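Local coordinates for protein acyl-CoA hydrolase (Bacillus halodurans, PDB 1VPM) that probably hydrolyses the thioester bond of long-chain fatty acyl-CoAs, and binds coenzyme A through a hot-dog fold, at residues S16-R21 and E142-E147; V66-I71 and S122-V127; L86-F91 and V102-H107. All coordinates share one frame; numbering follows the deposited sequence. Where two conformers were deposited one is given.

Interaction 1 (S16-R21 and E142-E147); sequences SYPVER and EPQTEE
A small parallel two-stranded sheet, apart from the main antiparallel sheet, is made where Pro18 near the N-terminus meets Glu142 on the approach to the C-terminal helix. Two backbone bonds pin Glu142 to the residues flanking Pro18: its N reaches Tyr17 O at 2.8 Å, and its O accepts from Val19 N at 3.3 Å. One edge of Glu142 thus serves both neighbours of Pro18, the bonding scheme of a parallel bridge. Pro18 has no N-H to give, and it suits this place because the bridge asks none of it; its CA instead makes a CA-H...O contact of 3.5 Å with Glu142 O.

The side chains meet lightly. Gln144 lays its terminal amide beside the proline ring, with NE2 3.8 Å from Pro18 CB. A water nearby accepts a bond from Glu20 N, but its link to the Gln144 amide is doubtful. Val19 is the buried member: CG1 stands opposite the backbone N (chi1 170°), which leaves CG2 beside that N, anti to the carbonyl carbon, and CG2 comes 3.9 Å from Pro143 CA. A branched apolar residue fits here, since its other methyl, CG1, is left for the protein interior.

Beyond Pro143 the chain turns into helix 146-166, with Thr145 as N-cap, its OG1 bonded to Glu148 N. Pro143 packs on Lys149 and Tyr152 of that helix. In this surface contact Val19, just after strand 16-18, sits between Glu148 of helix 146-166 and Phe91 of strand 85-95.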
loop_
_atom_site.group_PDB
_atom_site.type_symbol
_atom_site.label_atom_id
_atom_site.label_comp_id
_atom_site.label_asym_id
_atom_site.label_seq_id
_atom_site.Cartn_x
_atom_site.Cartn_y
_atom_site.Cartn_z
ATOM N N SER A 16 3.481 34.059 18.712
ATOM C CA SER A 16 3.130 32.844 19.413
ATOM C C SER A 16 1.681 32.457 19.094
ATOM O O SER A 16 0.846 33.310 18.732
ATOM C CB SER A 16 3.325 33.002 20.914
ATOM O OG SER A 16 2.304 33.805 21.452
ATOM N N TYR A 17 1.413 31.151 19.135
ATOM C CA TYR A 17 0.071 30.633 18.967
ATOM C C TYR A 17 -0.263 29.609 20.059
ATOM O O TYR A 17 0.610 28.880 20.537
ATOM C CB TYR A 17 -0.075 29.971 17.601
ATOM C CG TYR A 17 0.222 30.883 16.433
ATOM C CD1 TYR A 17 -0.640 31.913 16.106
ATOM C CD2 TYR A 17 1.348 30.716 15.684
ATOM C CE1 TYR A 17 -0.362 32.782 15.049
ATOM C CE2 TYR A 17 1.638 31.572 14.626
ATOM C CZ TYR A 17 0.778 32.596 14.315
ATOM O OH TYR A 17 1.123 33.452 13.289
ATOM N N PRO A 18 -1.536 29.546 20.446
ATOM C CA PRO A 18 -1.947 28.518 21.374
ATOM C C PRO A 18 -1.606 27.114 20.869
ATOM O O PRO A 18 -1.632 26.821 19.658
ATOM C CB PRO A 18 -3.472 28.636 21.403
ATOM C CG PRO A 18 -3.759 29.996 20.951
ATOM C CD PRO A 18 -2.660 30.386 20.017
ATOM N N VAL A 19 -1.388 26.238 21.830
ATOM C CA VAL A 19 -1.140 24.812 21.556
ATOM C C VAL A 19 -2.244 24.263 20.722
ATOM O O VAL A 19 -2.019 23.440 19.821
ATOM C CB VAL A 19 -1.016 24.010 22.846
ATOM C CG1 VAL A 19 -0.997 22.509 22.535
ATOM C CG2 VAL A 19 0.219 24.418 23.573
ATOM N N GLU A 20 -3.449 24.709 20.977
ATOM C CA GLU A 20 -4.599 24.225 20.282
ATOM C C GLU A 20 -4.567 24.392 18.789
ATOM O O GLU A 20 -5.209 23.629 18.108
ATOM C CB GLU A 20 -5.847 24.920 20.856
ATOM C CG GLU A 20 -7.164 24.351 20.472
ATOM C CD GLU A 20 -7.394 22.894 20.950
ATOM O OE1 GLU A 20 -6.774 22.430 21.925
ATOM O OE2 GLU A 20 -8.205 22.215 20.329
ATOM N N ARG A 21 -3.824 25.371 18.255
ATOM C CA ARG A 21 -3.715 25.542 16.785
ATOM C C ARG A 21 -3.109 24.298 16.136
ATOM O O ARG A 21 -3.434 23.972 15.032
ATOM C CB ARG A 21 -2.859 26.797 16.417
ATOM C CG ARG A 21 -2.399 26.997 14.909
ATOM C CD ARG A 21 -1.091 27.955 14.690
ATOM N NE ARG A 21 -0.956 28.424 13.299
ATOM C CZ ARG A 21 -1.692 29.383 12.766
ATOM N NH1 ARG A 21 -2.628 29.990 13.483
ATOM N NH2 ARG A 21 -1.523 29.738 11.504
ATOM N N GLU A 142 1.861 28.823 23.026
ATOM C CA GLU A 142 1.256 29.371 24.256
ATOM C C GLU A 142 0.538 28.239 24.977
ATOM O O GLU A 142 -0.508 27.847 24.538
ATOM C CB GLU A 142 0.264 30.488 23.950
ATOM C CG GLU A 142 -0.408 31.009 25.245
ATOM C CD GLU A 142 -1.583 31.973 25.014
ATOM O OE1 GLU A 142 -1.702 32.569 23.911
ATOM O OE2 GLU A 142 -2.382 32.116 25.967
ATOM N N PRO A 143 1.093 27.690 26.068
ATOM C CA PRO A 143 0.368 26.600 26.789
ATOM C C PRO A 143 -0.865 27.138 27.503
ATOM O O PRO A 143 -0.841 28.267 27.961
ATOM C CB PRO A 143 1.394 26.088 27.790
ATOM C CG PRO A 143 2.369 27.176 27.973
ATOM C CD PRO A 143 2.384 28.004 26.698
ATOM N N GLN A 144 -1.946 26.379 27.535
ATOM C CA GLN A 144 -3.159 26.869 28.178
ATOM C C GLN A 144 -3.714 25.938 29.240
ATOM O O GLN A 144 -4.018 26.415 30.349
ATOM C CB GLN A 144 -4.206 27.151 27.141
ATOM C CG GLN A 144 -3.771 28.270 26.177
ATOM C CD GLN A 144 -4.836 28.683 25.183
ATOM O OE1 GLN A 144 -5.087 29.912 25.020
ATOM N NE2 GLN A 144 -5.452 27.711 24.485
ATOM N N THR A 145 -3.825 24.652 28.936
ATOM C CA THR A 145 -4.202 23.664 29.970
ATOM C C THR A 145 -3.085 23.490 30.986
ATOM O O THR A 145 -1.922 23.851 30.720
ATOM C CB THR A 145 -4.545 22.293 29.369
ATOM O OG1 THR A 145 -3.361 21.674 28.849
ATOM C CG2 THR A 145 -5.613 22.409 28.288
ATOM N N GLU A 146 -3.391 22.939 32.170
ATOM C CA GLU A 146 -2.346 22.663 33.128
ATOM C C GLU A 146 -1.344 21.628 32.642
ATOM O O GLU A 146 -0.152 21.747 32.888
ATOM C CB GLU A 146 -2.910 22.279 34.517
ATOM C CG GLU A 146 -3.701 23.377 35.223
ATOM C CD GLU A 146 -2.916 24.671 35.380
ATOM O OE1 GLU A 146 -1.691 24.642 35.663
ATOM O OE2 GLU A 146 -3.527 25.726 35.253
ATOM N N GLU A 147 -1.831 20.653 31.885
ATOM C CA GLU A 147 -0.961 19.649 31.255
ATOM C C GLU A 147 0.045 20.311 30.285
ATOM O O GLU A 147 1.270 20.126 30.390
ATOM C CB GLU A 147 -1.814 18.656 30.515
ATOM C CG GLU A 147 -1.072 17.529 29.800
ATOM C CD GLU A 147 -2.017 16.602 29.082
ATOM O OE1 GLU A 147 -2.606 17.060 28.088
ATOM O OE2 GLU A 147 -2.159 15.425 29.463
HETATM O O HOH W 1 -3.995 25.930 23.702
#

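Interaction 2 (V66-I71 and S122-V127). With COA (coenzyme A), chain D.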
loop_
_atom_site.group_PDB
_atom_site.type_symbol
_atom_site.label_atom_id
_atom_site.label_comp_id
_atom_site.label_asym_id
_atom_site.label_seq_id
_atom_site.Cartn_x
_atom_site.Cartn_y
_atom_site.Cartn_z
ATOM N N VAL A 66 8.125 20.240 7.085
ATOM C CA VAL A 66 8.898 19.876 8.268
ATOM C C VAL A 66 9.672 18.590 8.020
ATOM O O VAL A 66 9.357 17.818 7.117
ATOM C CB VAL A 66 8.007 19.756 9.509
ATOM C CG1 VAL A 66 7.271 21.012 9.758
ATOM C CG2 VAL A 66 6.990 18.588 9.346
ATOM N N VAL A 67 10.704 18.366 8.831
ATOM C CA VAL A 67 11.421 17.096 8.813
ATOM C C VAL A 67 11.570 16.654 10.263
ATOM O O VAL A 67 11.548 17.484 11.172
ATOM C CB VAL A 67 12.832 17.190 8.192
ATOM C CG1 VAL A 67 12.732 17.574 6.715
ATOM C CG2 VAL A 67 13.718 18.154 8.916
ATOM N N THR A 68 11.672 15.341 10.458
ATOM C CA THR A 68 11.834 14.795 11.793
ATOM C C THR A 68 13.315 14.784 12.167
ATOM O O THR A 68 14.114 14.132 11.507
ATOM C CB THR A 68 11.294 13.400 11.876
ATOM O OG1 THR A 68 9.912 13.412 11.472
ATOM C CG2 THR A 68 11.431 12.850 13.328
ATOM N N ALA A 69 13.695 15.569 13.154
ATOM C CA ALA A 69 15.076 15.545 13.612
ATOM C C ALA A 69 15.424 14.359 14.498
ATOM O O ALA A 69 16.525 13.782 14.422
ATOM C CB ALA A 69 15.381 16.815 14.386
ATOM N N SER A 70 14.487 14.038 15.362
ATOM C CA SER A 70 14.603 12.931 16.321
ATOM C C SER A 70 13.260 12.532 16.942
ATOM O O SER A 70 12.256 13.239 16.867
ATOM C CB SER A 70 15.646 13.264 17.410
ATOM O OG SER A 70 15.145 14.263 18.233
ATOM N N ILE A 71 13.246 11.331 17.503
ATOM C CA ILE A 71 12.222 10.838 18.383
ATOM C C ILE A 71 12.904 10.340 19.673
ATOM O O ILE A 71 13.985 9.778 19.635
ATOM C CB ILE A 71 11.315 9.751 17.653
ATOM C CG1 ILE A 71 10.163 9.359 18.561
ATOM C CG2 ILE A 71 12.110 8.522 17.258
ATOM C CD1 ILE A 71 9.084 8.507 17.891
ATOM N N SER A 122 5.120 9.645 23.451
ATOM C CA SER A 122 6.434 9.948 22.960
ATOM C C SER A 122 6.587 11.458 22.718
ATOM O O SER A 122 5.632 12.181 22.659
ATOM C CB SER A 122 6.645 9.066 21.712
ATOM O OG SER A 122 6.758 9.765 20.511
ATOM N N PHE A 123 7.823 11.914 22.730
ATOM C CA PHE A 123 8.192 13.253 22.230
ATOM C C PHE A 123 9.069 13.144 20.987
ATOM O O PHE A 123 9.923 12.242 20.891
ATOM C CB PHE A 123 9.019 14.006 23.251
ATOM C CG PHE A 123 8.288 14.318 24.524
ATOM C CD1 PHE A 123 7.408 15.406 24.581
ATOM C CD2 PHE A 123 8.539 13.610 25.673
ATOM C CE1 PHE A 123 6.735 15.724 25.783
ATOM C CE2 PHE A 123 7.875 13.923 26.827
ATOM C CZ PHE A 123 6.972 14.988 26.880
ATOM N N LEU A 124 8.769 13.982 19.989
ATOM C CA LEU A 124 9.584 14.122 18.843
ATOM C C LEU A 124 10.090 15.549 18.682
ATOM O O LEU A 124 9.521 16.509 19.237
ATOM C CB LEU A 124 8.781 13.762 17.606
ATOM C CG LEU A 124 8.269 12.335 17.474
ATOM C CD1 LEU A 124 6.953 12.188 18.208
ATOM C CD2 LEU A 124 8.065 11.922 15.982
ATOM N N THR A 125 11.151 15.680 17.920
ATOM C CA THR A 125 11.665 17.003 17.575
ATOM C C THR A 125 11.500 17.162 16.071
ATOM O O THR A 125 12.157 16.444 15.263
ATOM C CB THR A 125 13.123 17.183 17.993
ATOM O OG1 THR A 125 13.261 17.089 19.428
ATOM C CG2 THR A 125 13.607 18.574 17.573
HETATM N N MSE A 126 10.686 18.157 15.690
HETATM C CA MSE A 126 10.405 18.452 14.304
HETATM C C MSE A 126 11.064 19.774 13.958
HETATM O O MSE A 126 11.069 20.662 14.780
HETATM C CB MSE A 126 8.889 18.578 14.088
HETATM C CG MSE A 126 8.036 17.419 14.592
HETATM SE SE MSE A 126 8.627 15.658 13.789
HETATM C CE MSE A 126 8.137 16.102 12.014
ATOM N N VAL A 127 11.569 19.901 12.738
ATOM C CA VAL A 127 12.243 21.115 12.283
ATOM C C VAL A 127 11.525 21.637 11.084
ATOM O O VAL A 127 11.322 20.900 10.151
ATOM C CB VAL A 127 13.751 20.864 12.001
ATOM C CG1 VAL A 127 14.399 22.112 11.454
ATOM C CG2 VAL A 127 14.439 20.465 13.292
HETATM N N1A COA D . 17.311 15.995 18.151
HETATM C C2A COA D . 16.647 17.105 18.589
HETATM N N3A COA D . 16.900 18.346 17.980
HETATM C C4A COA D . 17.792 18.432 16.952
HETATM C C5A COA D . 18.487 17.295 16.503
HETATM C C6A COA D . 18.253 16.059 17.112
HETATM N N6A COA D . 19.023 15.005 16.783
HETATM N N7A COA D . 19.324 17.688 15.493
HETATM C C8A COA D . 19.165 19.027 15.297
HETATM N N9A COA D . 18.233 19.490 16.192
HETATM C C1B COA D . 17.640 20.813 16.193
HETATM C C2B COA D . 18.675 21.849 16.570
HETATM O O2B COA D . 18.874 21.867 17.959
HETATM C C3B COA D . 18.036 23.113 16.020
HETATM O O3B COA D . 17.217 23.624 17.058
HETATM P P3B COA D . 16.841 25.165 17.231
HETATM O O7A COA D . 17.815 25.774 18.157
HETATM O O8A COA D . 15.499 25.374 17.807
HETATM O O9A COA D . 16.805 25.761 15.853
HETATM C C4B COA D . 17.276 22.604 14.786
HETATM O O4B COA D . 17.306 21.178 14.878
HETATM C C5B COA D . 17.917 22.991 13.450
HETATM O O5B COA D . 19.258 22.506 13.447
HETATM P P1A COA D . 20.555 23.405 13.011
HETATM O O1A COA D . 21.722 23.035 13.904
HETATM O O2A COA D . 20.231 24.885 12.992
HETATM O O3A COA D . 20.858 23.020 11.475
HETATM P P2A COA D . 21.200 21.562 10.857
HETATM O O4A COA D . 22.192 20.844 11.760
HETATM O O5A COA D . 21.652 21.807 9.427
HETATM O O6A COA D . 19.792 20.751 10.794
HETATM C CBP COA D . 18.620 18.676 10.991
HETATM C CCP COA D . 19.466 19.722 11.716
HETATM C CDP COA D . 17.868 17.821 12.016
HETATM C CEP COA D . 17.601 19.450 10.128
HETATM C CAP COA D . 19.547 17.790 10.110
HETATM O OAP COA D . 20.589 17.116 10.807
HETATM C C9P COA D . 18.714 16.804 9.313
HETATM O O9P COA D . 18.113 17.295 8.137
HETATM N N8P COA D . 18.537 15.537 9.720
HETATM C C7P COA D . 17.713 14.692 8.878
HETATM C C6P COA D . 16.221 14.958 9.103
HETATM C C5P COA D . 15.379 14.007 8.279
HETATM O O5P COA D . 15.439 14.081 7.034
HETATM N N4P COA D . 14.624 13.117 8.932
HETATM C C3P COA D . 13.744 12.222 8.228
HETATM C C2P COA D . 14.225 10.786 8.016
HETATM S S1P COA D . 15.957 10.434 7.489
HETATM O O HOH W 2 13.013 14.152 20.058
#
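Val67 and Val127 form a hydrogen-bonded antiparallel pair with two backbone bonds, Val67 N to Val127 O and Val127 N to Val67 O, both 2.9 Å. Farther along, Thr125 O faces two donors: Ala69 N at 2.8 Å and, weakly, Ser70 N at 3.4 Å. Two residues opposite one make a classic beta bulge; Thr125 N closes it by bonding Ser70 O.

Among the apolar contacts, Ile71 and Leu124 run next to each other, Ile71 CG1 3.7 Å from Leu124 CG. The selenomethionine Met126, kinked at its second and third torsions (-56° and -66°), curls its end back over the neighbouring strand, where CE lies 3.8 Å from Val66 CG2 and also touches Thr68 OG1. That hydroxyl is hydrogen-bonded to Asp51 OD1. Ala69 is small enough to fit between Val127 CG2 and coenzyme A, meeting both through CB.

Polar contacts gather on the face of Ser70, Thr125 and Val127. A water joins Ser70 OG to Thr125 OG1, and Ser70 OG lies 2.8 Å from N1A of the adenine, whose ring nitrogen N3A lies near Thr125 CG2. The pantetheine amide N4P donates to Thr68 O at 2.8 Å.

Ser70 and Ile71 also pair with a strand of the second subunit, whose Asp75 and Phe76 bind the same coenzyme A. A sheet running on across the interface with the second subunit, with the ligand at that junction, is characteristic of hot-dog thioesterases.

Interaction 3 (L86-F91 and V102-H107); sequences LELEGF and VYVRVH
Glu89 and Arg105 run alongside each other in a salt bridge across two antiparallel strands. Arg105 CG sits between backbone N and carbonyl carbon (chi1 45°), and the chain, extended to NE, carries the guanidinium to Glu89. Arg105 NE gives Glu89 OE1 a nearly straight bond of 2.9 Å (171° at the hydrogen) in the guanidinium plane, though it meets the carboxylate from above its plane; NH2 adds a weak bond to the same oxygen. Phe91 CE1 lies over one guanidinium face, 3.8 Å from Arg105 NH2. The Phe91 ring also rests obliquely against Tyr103, Phe91 CZ 3.5 Å from Tyr103 CD2.

On the other face, branched and apolar side chains pack together: Leu88 CD2 lies 3.7 Å from Val106 CG2, and Leu86 CD2 meets Val106 CG1. Gly90, opposite Val104, adds no side chain there. Paired backbone bonds, such as Glu87 N to His107 O at 2.8 Å, hold the strands in register.

In the next shell, one water links Glu89 OE2 to Arg105 NH2, Arg23 holds Glu89 OE2 and Glu147 holds Arg105 NH1, alternating the charges. A leucine in place of Arg105 would probably leave Glu89 OE1 and Glu147 without their positive mate.

Leu86 and Leu88 pack on Tyr49 and Val106 on Ile50 of helix 43-62, as a hot-dog sheet wraps its long central helix; these strands form a beta hairpin in that sheet.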
loop_
_atom_site.group_PDB
_atom_site.type_symbol
_atom_site.label_atom_id
_atom_site.label_comp_id
_atom_site.label_asym_id
_atom_site.label_seq_id
_atom_site.Cartn_x
_atom_site.Cartn_y
_atom_site.Cartn_z
ATOM N N LEU A 86 -6.650 2.343 16.660
ATOM C CA LEU A 86 -5.646 3.137 17.308
ATOM C C LEU A 86 -6.016 4.585 17.208
ATOM O O LEU A 86 -6.312 5.064 16.127
ATOM C CB LEU A 86 -4.295 2.969 16.644
ATOM C CG LEU A 86 -3.398 1.780 16.864
ATOM C CD1 LEU A 86 -2.086 2.051 16.066
ATOM C CD2 LEU A 86 -3.051 1.627 18.339
ATOM N N GLU A 87 -5.928 5.287 18.330
ATOM C CA GLU A 87 -6.250 6.699 18.451
ATOM C C GLU A 87 -4.938 7.441 18.811
ATOM O O GLU A 87 -4.353 7.129 19.806
ATOM C CB GLU A 87 -7.237 6.899 19.583
ATOM C CG GLU A 87 -8.481 5.986 19.499
ATOM C CD GLU A 87 -9.400 6.074 20.762
ATOM O OE1 GLU A 87 -8.940 6.591 21.840
ATOM O OE2 GLU A 87 -10.573 5.620 20.638
ATOM N N LEU A 88 -4.610 8.442 18.031
ATOM C CA LEU A 88 -3.426 9.223 18.257
ATOM C C LEU A 88 -3.792 10.697 18.425
ATOM O O LEU A 88 -4.718 11.188 17.717
ATOM C CB LEU A 88 -2.455 9.075 17.077
ATOM C CG LEU A 88 -1.873 7.669 16.765
ATOM C CD1 LEU A 88 -2.656 7.054 15.599
ATOM C CD2 LEU A 88 -0.427 7.781 16.420
ATOM N N GLU A 89 -3.026 11.367 19.293
ATOM C CA GLU A 89 -3.183 12.809 19.484
ATOM C C GLU A 89 -1.826 13.441 19.653
ATOM O O GLU A 89 -1.035 12.949 20.431
ATOM C CB GLU A 89 -4.047 13.092 20.719
ATOM C CG GLU A 89 -4.291 14.578 20.962
ATOM C CD GLU A 89 -5.028 14.871 22.254
ATOM O OE1 GLU A 89 -5.272 13.977 23.088
ATOM O OE2 GLU A 89 -5.399 16.034 22.435
ATOM N N GLY A 90 -1.593 14.517 18.943
ATOM C CA GLY A 90 -0.337 15.213 18.974
ATOM C C GLY A 90 -0.553 16.708 19.188
ATOM O O GLY A 90 -1.586 17.253 18.745
ATOM N N PHE A 91 0.391 17.323 19.862
ATOM C CA PHE A 91 0.478 18.784 19.912
ATOM C C PHE A 91 1.867 19.269 20.221
ATOM O O PHE A 91 2.672 18.568 20.829
ATOM C CB PHE A 91 -0.545 19.358 20.893
ATOM C CG PHE A 91 -0.561 18.712 22.229
ATOM C CD1 PHE A 91 -1.395 17.630 22.489
ATOM C CD2 PHE A 91 0.176 19.241 23.264
ATOM C CE1 PHE A 91 -1.452 17.084 23.752
ATOM C CE2 PHE A 91 0.113 18.696 24.528
ATOM C CZ PHE A 91 -0.723 17.625 24.767
ATOM N N VAL A 102 7.137 17.961 19.826
ATOM C CA VAL A 102 5.795 17.438 19.628
ATOM C C VAL A 102 5.579 16.244 20.580
ATOM O O VAL A 102 6.392 15.312 20.644
ATOM C CB VAL A 102 5.517 17.055 18.169
ATOM C CG1 VAL A 102 4.118 16.465 18.034
ATOM C CG2 VAL A 102 5.693 18.256 17.247
ATOM N N TYR A 103 4.557 16.354 21.398
ATOM C CA TYR A 103 4.096 15.238 22.242
ATOM C C TYR A 103 3.004 14.482 21.506
ATOM O O TYR A 103 2.068 15.076 20.948
ATOM C CB TYR A 103 3.587 15.794 23.590
ATOM C CG TYR A 103 2.775 14.798 24.398
ATOM C CD1 TYR A 103 3.392 13.831 25.171
ATOM C CD2 TYR A 103 1.369 14.811 24.349
ATOM C CE1 TYR A 103 2.624 12.910 25.921
ATOM C CE2 TYR A 103 0.611 13.930 25.100
ATOM C CZ TYR A 103 1.215 12.962 25.839
ATOM O OH TYR A 103 0.407 12.118 26.551
ATOM N N VAL A 104 3.113 13.158 21.517
ATOM C CA VAL A 104 2.124 12.281 20.950
ATOM C C VAL A 104 1.714 11.230 21.978
ATOM O O VAL A 104 2.540 10.572 22.529
ATOM C CB VAL A 104 2.629 11.605 19.659
ATOM C CG1 VAL A 104 1.567 10.708 19.070
ATOM C CG2 VAL A 104 3.017 12.637 18.594
ATOM N N ARG A 105 0.397 11.006 22.094
ATOM C CA ARG A 105 -0.165 9.901 22.894
ATOM C C ARG A 105 -0.946 8.987 21.975
ATOM O O ARG A 105 -1.680 9.432 21.057
ATOM C CB ARG A 105 -1.007 10.381 24.057
ATOM C CG ARG A 105 -1.994 11.495 23.817
ATOM C CD ARG A 105 -2.867 11.695 25.089
ATOM N NE ARG A 105 -3.473 13.022 25.105
ATOM C CZ ARG A 105 -3.238 13.934 26.053
ATOM N NH1 ARG A 105 -2.383 13.717 27.045
ATOM N NH2 ARG A 105 -3.832 15.108 25.978
ATOM N N VAL A 106 -0.818 7.696 22.242
ATOM C CA VAL A 106 -1.483 6.659 21.453
ATOM C C VAL A 106 -2.282 5.741 22.412
ATOM O O VAL A 106 -1.775 5.271 23.433
ATOM C CB VAL A 106 -0.461 5.814 20.675
ATOM C CG1 VAL A 106 -1.189 4.771 19.858
ATOM C CG2 VAL A 106 0.482 6.678 19.824
ATOM N N HIS A 107 -3.552 5.518 22.081
ATOM C CA HIS A 107 -4.446 4.577 22.802
ATOM C C HIS A 107 -4.981 3.572 21.805
ATOM O O HIS A 107 -5.072 3.862 20.602
ATOM C CB HIS A 107 -5.669 5.286 23.413
ATOM C CG HIS A 107 -5.334 6.134 24.596
ATOM N ND1 HIS A 107 -4.769 7.388 24.474
ATOM C CD2 HIS A 107 -5.482 5.898 25.918
ATOM C CE1 HIS A 107 -4.585 7.887 25.690
ATOM N NE2 HIS A 107 -5.018 7.006 26.584
HETATM O O HOH W 3 -4.462 9.090 22.204
HETATM O O HOH W 4 -6.163 16.896 24.810
#

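How the interactions relate
Interactions 2 and 3 belong to the five-stranded antiparallel sheet and are largely buried, whereas interaction 1 is a surface contact in a separate parallel pair. Strands 99-109 and 116-129 are neighbours, so interactions 2 and 3 join directly: Leu124 N and Ser122 N probably bond to the carbonyls of Val102 and Val104, respectively. Both turn apolar side chains to helix 43-62, but their other faces differ, one receiving coenzyme A, the other carrying charged pairs. Interaction 1 closes the loop enclosing both and touches interaction 3 through a Glu147-Arg105 salt bridge and through Val19 CG1, 3.5 Å from Phe91 CD2; its nearest atoms lie about 8 Å from interaction 2.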